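Local coordinates for sterol regulatory element-binding protein cleavage-activating protein (Schizosaccharomyces pombe, PDB 4YHC) that escorts the SREBP homologue sre1 for proteolytic processing when sterol or oxygen is low, this chain being its WD40 domain, at residues I33-F45 against P440-V452. The protein carries 9 engineered substitutions. Sequence-based numbering, arbitrary orientation.
Sequences ILKIAVSENYKTF and PSLAVSDRCVAIV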
ATOM      1  N   ILE A  33       9.161  15.080   5.493  1.00 21.37           N
ATOM      2  CA  ILE A  33       9.091  13.844   4.752  1.00 19.48           C
ATOM      3  C   ILE A  33       8.191  14.016   3.532  1.00 21.67           C
ATOM      4  O   ILE A  33       7.037  14.450   3.617  1.00 26.62           O
ATOM      5  CB  ILE A  33       8.671  12.680   5.648  1.00 20.88           C
ATOM      6  CG1 ILE A  33       9.779  12.396   6.672  1.00 22.01           C
ATOM      7  CG2 ILE A  33       8.428  11.459   4.799  1.00 18.77           C
ATOM      8  CD1 ILE A  33       9.397  11.540   7.858  1.00 18.33           C
ATOM      9  N   LEU A  34       8.710  13.575   2.408  1.00 22.95           N
ATOM     10  CA  LEU A  34       7.985  13.562   1.132  1.00 24.31           C
ATOM     11  C   LEU A  34       7.280  12.244   0.881  1.00 27.44           C
ATOM     12  O   LEU A  34       6.176  12.208   0.367  1.00 33.13           O
ATOM     13  CB  LEU A  34       9.004  13.690   0.021  1.00 27.43           C
ATOM     14  CG  LEU A  34       8.438  13.687  -1.401  1.00 39.92           C
ATOM     15  CD1 LEU A  34       7.426  14.819  -1.518  1.00 46.77           C
ATOM     16  CD2 LEU A  34       9.554  13.845  -2.456  1.00 39.42           C
ATOM     17  N   LYS A  35       7.953  11.139   1.169  1.00 23.91           N
ATOM     18  CA  LYS A  35       7.461   9.846   0.692  1.00 25.21           C
ATOM     19  C   LYS A  35       7.777   8.765   1.704  1.00 24.39           C
ATOM     20  O   LYS A  35       8.864   8.722   2.213  1.00 19.62           O
ATOM     21  CB  LYS A  35       8.168   9.495  -0.625  1.00 30.36           C
ATOM     22  CG  LYS A  35       7.297   8.820  -1.652  1.00 41.51           C
ATOM     23  CD  LYS A  35       7.505   7.333  -1.677  1.00 52.05           C
ATOM     24  CE  LYS A  35       6.525   6.703  -2.662  1.00 61.74           C
ATOM     25  NZ  LYS A  35       6.984   5.341  -3.013  1.00 64.98           N
ATOM     26  N   ILE A  36       6.819   7.847   1.921  1.00 20.87           N
ATOM     27  CA  ILE A  36       7.064   6.699   2.774  1.00 17.18           C
ATOM     28  C   ILE A  36       6.681   5.391   2.054  1.00 21.24           C
ATOM     29  O   ILE A  36       5.859   5.387   1.120  1.00 20.76           O
ATOM     30  CB  ILE A  36       6.321   6.821   4.092  1.00 18.90           C
ATOM     31  CG1 ILE A  36       4.789   7.020   3.874  1.00 19.97           C
ATOM     32  CG2 ILE A  36       6.920   7.943   4.944  1.00 16.73           C
ATOM     33  CD1 ILE A  36       4.008   6.903   5.136  1.00 20.41           C
ATOM     34  N   ALA A  37       7.281   4.278   2.478  1.00 17.61           N
ATOM     35  CA  ALA A  37       7.000   3.009   1.859  1.00 15.84           C
ATOM     36  C   ALA A  37       7.224   1.877   2.848  1.00 15.89           C
ATOM     37  O   ALA A  37       7.906   2.036   3.829  1.00 18.83           O
ATOM     38  CB  ALA A  37       7.894   2.823   0.619  1.00 18.62           C
ATOM     39  N   VAL A  38       6.611   0.733   2.579  1.00 16.09           N
ATOM     40  CA  VAL A  38       6.779  -0.409   3.427  1.00 15.81           C
ATOM     41  C   VAL A  38       6.867  -1.656   2.600  1.00 17.70           C
ATOM     42  O   VAL A  38       6.265  -1.763   1.533  1.00 19.79           O
ATOM     43  CB  VAL A  38       5.626  -0.473   4.455  1.00 15.75           C
ATOM     44  CG1 VAL A  38       4.360  -0.893   3.790  1.00 15.51           C
ATOM     45  CG2 VAL A  38       5.968  -1.431   5.565  1.00 16.15           C
ATOM     46  N   SER A  39       7.632  -2.635   3.065  1.00 17.60           N
ATOM     47  CA  SER A  39       7.771  -3.833   2.286  1.00 18.53           C
ATOM     48  C   SER A  39       6.491  -4.625   2.320  1.00 23.41           C
ATOM     49  O   SER A  39       5.681  -4.552   3.276  1.00 18.07           O
ATOM     50  CB  SER A  39       8.968  -4.709   2.778  1.00 16.22           C
ATOM     51  OG  SER A  39       8.949  -5.037   4.147  1.00 17.75           O
ATOM     52  N   GLU A  40       6.358  -5.454   1.306  1.00 21.38           N
ATOM     53  CA  GLU A  40       5.169  -6.308   1.151  1.00 27.85           C
ATOM     54  C   GLU A  40       4.907  -7.215   2.321  1.00 25.75           C
ATOM     55  O   GLU A  40       3.789  -7.539   2.535  1.00 29.08           O
ATOM     56  CB  GLU A  40       5.315  -7.217  -0.054  1.00 35.59           C
ATOM     57  CG  GLU A  40       4.045  -7.286  -0.876  1.00 58.87           C
ATOM     58  CD  GLU A  40       4.114  -6.311  -2.030  1.00 78.56           C
ATOM     59  OE1 GLU A  40       3.266  -5.384  -2.055  1.00 86.45           O
ATOM     60  OE2 GLU A  40       5.045  -6.463  -2.896  1.00 83.95           O
ATOM     61  N   ASN A  41       5.945  -7.650   3.028  1.00 22.00           N
ATOM     62  CA  ASN A  41       5.815  -8.496   4.200  1.00 22.97           C
ATOM     63  C   ASN A  41       5.673  -7.664   5.443  1.00 22.06           C
ATOM     64  O   ASN A  41       5.576  -8.209   6.494  1.00 23.04           O
ATOM     65  CB  ASN A  41       6.995  -9.516   4.338  1.00 23.62           C
ATOM     66  CG  ASN A  41       8.338  -8.856   4.658  1.00 25.99           C
ATOM     67  OD1 ASN A  41       8.503  -7.641   4.522  1.00 21.98           O
ATOM     68  ND2 ASN A  41       9.344  -9.675   5.028  1.00 19.51           N
ATOM     69  N   TYR A  42       5.565  -6.342   5.302  1.00 20.02           N
ATOM     70  CA  TYR A  42       5.423  -5.413   6.442  1.00 19.19           C
ATOM     71  C   TYR A  42       6.588  -5.439   7.415  1.00 25.53           C
ATOM     72  O   TYR A  42       6.473  -5.019   8.533  1.00 23.06           O
ATOM     73  CB  TYR A  42       4.070  -5.579   7.143  1.00 19.97           C
ATOM     74  CG  TYR A  42       2.933  -5.342   6.185  1.00 23.16           C
ATOM     75  CD1 TYR A  42       2.602  -4.062   5.794  1.00 26.70           C
ATOM     76  CD2 TYR A  42       2.226  -6.411   5.598  1.00 30.79           C
ATOM     77  CE1 TYR A  42       1.568  -3.828   4.900  1.00 25.11           C
ATOM     78  CE2 TYR A  42       1.208  -6.186   4.669  1.00 29.53           C
ATOM     79  CZ  TYR A  42       0.889  -4.906   4.334  1.00 29.14           C
ATOM     80  OH  TYR A  42      -0.097  -4.658   3.414  1.00 28.62           O
ATOM     81  N   LYS A  43       7.758  -5.873   6.974  1.00 18.44           N
ATOM     82  CA  LYS A  43       8.880  -5.871   7.890  1.00 20.55           C
ATOM     83  C   LYS A  43       9.648  -4.566   7.919  1.00 19.10           C
ATOM     84  O   LYS A  43      10.146  -4.143   8.998  1.00 18.80           O
ATOM     85  CB  LYS A  43       9.824  -7.019   7.532  1.00 22.59           C
ATOM     86  CG  LYS A  43      11.109  -7.070   8.323  1.00 22.51           C
ATOM     87  CD  LYS A  43      11.704  -8.460   8.099  1.00 38.53           C
ATOM     88  CE  LYS A  43      12.574  -8.466   6.895  1.00 50.55           C
ATOM     89  NZ  LYS A  43      13.854  -7.935   7.345  1.00 55.55           N
ATOM     90  N   THR A  44       9.754  -3.915   6.761  1.00 18.22           N
ATOM     91  CA  THR A  44      10.712  -2.839   6.588  1.00 20.52           C
ATOM     92  C   THR A  44      10.008  -1.610   6.068  1.00 16.73           C
ATOM     93  O   THR A  44       9.244  -1.688   5.115  1.00 18.50           O
ATOM     94  CB  THR A  44      11.844  -3.236   5.622  1.00 23.89           C
ATOM     95  OG1 THR A  44      12.539  -4.398   6.083  1.00 22.95           O
ATOM     96  CG2 THR A  44      12.931  -2.115   5.502  1.00 17.82           C
ATOM     97  N   PHE A  45      10.294  -0.487   6.714  1.00 18.64           N
ATOM     98  CA  PHE A  45       9.695   0.818   6.421  1.00 19.33           C
ATOM     99  C   PHE A  45      10.799   1.732   5.926  1.00 18.81           C
ATOM    100  O   PHE A  45      11.920   1.683   6.458  1.00 22.38           O
ATOM    101  CB  PHE A  45       9.143   1.398   7.736  1.00 20.44           C
ATOM    102  CG  PHE A  45       8.440   2.739   7.584  1.00 19.16           C
ATOM    103  CD1 PHE A  45       7.120   2.794   7.202  1.00 17.53           C
ATOM    104  CD2 PHE A  45       9.101   3.896   7.849  1.00 19.26           C
ATOM    105  CE1 PHE A  45       6.447   4.014   7.114  1.00 26.56           C
ATOM    106  CE2 PHE A  45       8.475   5.113   7.745  1.00 22.82           C
ATOM    107  CZ  PHE A  45       7.139   5.180   7.404  1.00 16.72           C
ATOM    108  N   PRO A 440       1.933  12.426   4.287  1.00 20.83           N
ATOM    109  CA  PRO A 440       1.127  11.358   3.812  1.00 20.24           C
ATOM    110  C   PRO A 440       1.052  10.198   4.838  1.00 21.47           C
ATOM    111  O   PRO A 440       1.568  10.298   5.958  1.00 19.41           O
ATOM    112  CB  PRO A 440       1.838  11.000   2.475  1.00 17.92           C
ATOM    113  CG  PRO A 440       3.281  11.132   2.842  1.00 18.32           C
ATOM    114  CD  PRO A 440       3.256  12.440   3.631  1.00 21.02           C
ATOM    115  N   SER A 441       0.370   9.121   4.486  1.00 16.01           N
ATOM    116  CA  SER A 441       0.159   8.083   5.467  1.00 20.79           C
ATOM    117  C   SER A 441       0.090   6.749   4.822  1.00 15.63           C
ATOM    118  O   SER A 441      -0.187   6.682   3.647  1.00 19.68           O
ATOM    119  CB  SER A 441      -1.065   8.413   6.339  1.00 22.51           C
ATOM    120  OG  SER A 441      -2.211   8.470   5.520  1.00 33.91           O
ATOM    121  N   LEU A 442       0.446   5.694   5.553  1.00 18.79           N
ATOM    122  CA  LEU A 442       0.515   4.335   4.992  1.00 22.50           C
ATOM    123  C   LEU A 442       0.234   3.259   6.059  1.00 19.19           C
ATOM    124  O   LEU A 442       0.679   3.375   7.219  1.00 15.56           O
ATOM    125  CB  LEU A 442       1.900   4.162   4.406  1.00 22.73           C
ATOM    126  CG  LEU A 442       2.165   3.081   3.417  1.00 21.37           C
ATOM    127  CD1 LEU A 442       1.413   3.276   2.116  1.00 26.02           C
ATOM    128  CD2 LEU A 442       3.667   3.042   3.191  1.00 29.26           C
ATOM    129  N   ALA A 443      -0.488   2.221   5.680  1.00 15.21           N
ATOM    130  CA  ALA A 443      -0.700   1.114   6.568  1.00 15.53           C
ATOM    131  C   ALA A 443       0.619   0.389   6.774  1.00 19.41           C
ATOM    132  O   ALA A 443       1.353   0.174   5.792  1.00 15.55           O
ATOM    133  CB  ALA A 443      -1.723   0.137   5.994  1.00 15.06           C
ATOM    134  N   VAL A 444       0.855  -0.053   8.008  1.00 15.53           N
ATOM    135  CA  VAL A 444       2.009  -0.813   8.330  1.00 20.78           C
ATOM    136  C   VAL A 444       1.745  -2.219   8.844  1.00 20.29           C
ATOM    137  O   VAL A 444       2.660  -3.003   9.005  1.00 20.32           O
ATOM    138  CB  VAL A 444       2.821   0.155   9.219  1.00 29.57           C
ATOM    139  CG1 VAL A 444       2.796  -0.081  10.701  1.00 18.99           C
ATOM    140  CG2 VAL A 444       4.036   0.626   8.529  1.00 25.24           C
ATOM    141  N   SER A 445       0.485  -2.548   9.068  1.00 19.66           N
ATOM    142  CA  SER A 445       0.059  -3.853   9.429  1.00 21.30           C
ATOM    143  C   SER A 445      -1.489  -3.820   9.430  1.00 16.74           C
ATOM    144  O   SER A 445      -2.087  -2.758   9.206  1.00 15.50           O
ATOM    145  CB  SER A 445       0.572  -4.264  10.840  1.00 16.95           C
ATOM    146  OG  SER A 445      -0.223  -3.777  11.943  1.00 19.12           O
ATOM    147  N   ASP A 446      -2.091  -4.978   9.689  1.00 16.13           N
ATOM    148  CA  ASP A 446      -3.527  -5.101   9.871  1.00 17.30           C
ATOM    149  C   ASP A 446      -4.106  -4.262  11.066  1.00 18.56           C
ATOM    150  O   ASP A 446      -5.323  -4.085  11.170  1.00 18.11           O
ATOM    151  CB  ASP A 446      -3.873  -6.546  10.045  1.00 16.69           C
ATOM    152  CG  ASP A 446      -3.716  -7.372   8.768  1.00 27.78           C
ATOM    153  OD1 ASP A 446      -3.584  -6.815   7.655  1.00 24.08           O
ATOM    154  OD2 ASP A 446      -3.788  -8.631   8.889  1.00 28.19           O
ATOM    155  N   ARG A 447      -3.261  -3.792  11.964  1.00 15.73           N
ATOM    156  CA  ARG A 447      -3.715  -2.973  13.070  1.00 17.86           C
ATOM    157  C   ARG A 447      -2.894  -1.718  13.309  1.00 17.40           C
ATOM    158  O   ARG A 447      -2.926  -1.134  14.398  1.00 18.37           O
ATOM    159  CB  ARG A 447      -3.687  -3.785  14.368  1.00 19.14           C
ATOM    160  CG  ARG A 447      -4.663  -4.966  14.427  1.00 26.94           C
ATOM    161  CD  ARG A 447      -4.507  -5.670  15.813  1.00 44.40           C
ATOM    162  NE  ARG A 447      -4.713  -7.101  15.727  1.00 45.57           N
ATOM    163  CZ  ARG A 447      -4.085  -8.038  16.430  1.00 51.82           C
ATOM    164  NH1 ARG A 447      -3.114  -7.775  17.317  1.00 38.85           N
ATOM    165  NH2 ARG A 447      -4.440  -9.292  16.220  1.00 66.75           N
ATOM    166  N   CYS A 448      -2.085  -1.322  12.358  1.00 16.30           N
ATOM    167  CA  CYS A 448      -1.182  -0.204  12.594  1.00 15.96           C
ATOM    168  C   CYS A 448      -0.889   0.561  11.316  1.00 15.79           C
ATOM    169  O   CYS A 448      -0.855  -0.009  10.208  1.00 15.77           O
ATOM    170  CB  CYS A 448       0.124  -0.665  13.238  1.00 17.81           C
ATOM    171  SG  CYS A 448       1.030   0.668  14.012  1.00 20.10           S
ATOM    172  N   VAL A 449      -0.715   1.860  11.488  1.00 15.88           N
ATOM    173  CA  VAL A 449      -0.496   2.803  10.449  1.00 15.80           C
ATOM    174  C   VAL A 449       0.651   3.726  10.819  1.00 18.00           C
ATOM    175  O   VAL A 449       0.967   3.928  11.997  1.00 16.32           O
ATOM    176  CB  VAL A 449      -1.879   3.457  10.346  1.00 24.69           C
ATOM    177  CG1 VAL A 449      -2.091   4.826  10.953  1.00 15.83           C
ATOM    178  CG2 VAL A 449      -2.775   2.819   9.340  1.00 17.60           C
ATOM    179  N   ALA A 450       1.297   4.253   9.800  1.00 16.04           N
ATOM    180  CA  ALA A 450       2.261   5.338   9.926  1.00 20.13           C
ATOM    181  C   ALA A 450       1.677   6.623   9.320  1.00 19.68           C
ATOM    182  O   ALA A 450       1.167   6.611   8.171  1.00 17.71           O
ATOM    183  CB  ALA A 450       3.576   4.992   9.216  1.00 17.13           C
ATOM    184  N   ILE A 451       1.767   7.707  10.086  1.00 16.57           N
ATOM    185  CA  ILE A 451       1.270   9.021   9.686  1.00 20.52           C
ATOM    186  C   ILE A 451       2.463   9.994   9.795  1.00 22.55           C
ATOM    187  O   ILE A 451       3.008  10.183  10.853  1.00 18.74           O
ATOM    188  CB  ILE A 451       0.126   9.526  10.581  1.00 17.42           C
ATOM    189  CG1 ILE A 451      -1.070   8.600  10.409  1.00 20.94           C
ATOM    190  CG2 ILE A 451      -0.301  10.932  10.139  1.00 16.88           C
ATOM    191  CD1 ILE A 451      -2.261   8.932  11.290  1.00 20.62           C
ATOM    192  N   VAL A 452       2.810  10.649   8.688  1.00 19.52           N
ATOM    193  CA  VAL A 452       3.885  11.648   8.687  1.00 19.62           C
ATOM    194  C   VAL A 452       3.404  12.933   9.367  1.00 21.29           C
ATOM    195  O   VAL A 452       2.296  13.433   9.116  1.00 23.57           O
ATOM    196  CB  VAL A 452       4.374  11.946   7.259  1.00 20.07           C
ATOM    197  CG1 VAL A 452       5.303  13.164   7.185  1.00 17.85           C
ATOM    198  CG2 VAL A 452       5.133  10.735   6.706  1.00 19.60           C
TER
HETATM  199  O   HOH W   1       4.780  -4.515  10.628  1.00 27.36           O
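Ile-36 points from strand 33-38 into the interface between two neighbouring sheets and slides past Leu-442, which points the opposite way from strand 441-445. With CG1 between the backbone N and the carbonyl carbon (chi1 56°), Ile-36 sends CD1 to within 3.5 Å of CB of Leu-442, while its other branch, CG2, lies 3.8 Å from CG2 of Val-452. Leu-442 answers by reaching over the opposite backbone: its CD2 rests 3.6 Å from CA of Ala-37, whose small side chain is turned away. Were Ile-36 cut back to an alanine, CD1 and CG2 would go, which is likely to open a gap facing CB of Leu-442 and CG2 of Val-452. Further along, the beta-branched Val-38 and Val-444 cross at about a right angle, CG2 to CG2. The ring of Phe-45 continues the apolar layer, its CE1 3.7 Å from CB of Ala-450, a residue small enough to let the ring come close. At the turn, Tyr-42 brings CD1 to 3.4 Å from O of Val-444, and one water donates to both O of Tyr-42 (2.7 Å) and O of Val-444, bridging two carbonyls that cannot bond each other. The sheets are adjacent blades of the WD40 beta-propeller, where the chain's N- and C-terminal parts meet. The axes of strands 33-38 and 441-445, nearly parallel, come within 7.4 Å, too far for sheet pairing, consistent with blades joined mainly by hydrophobic packing.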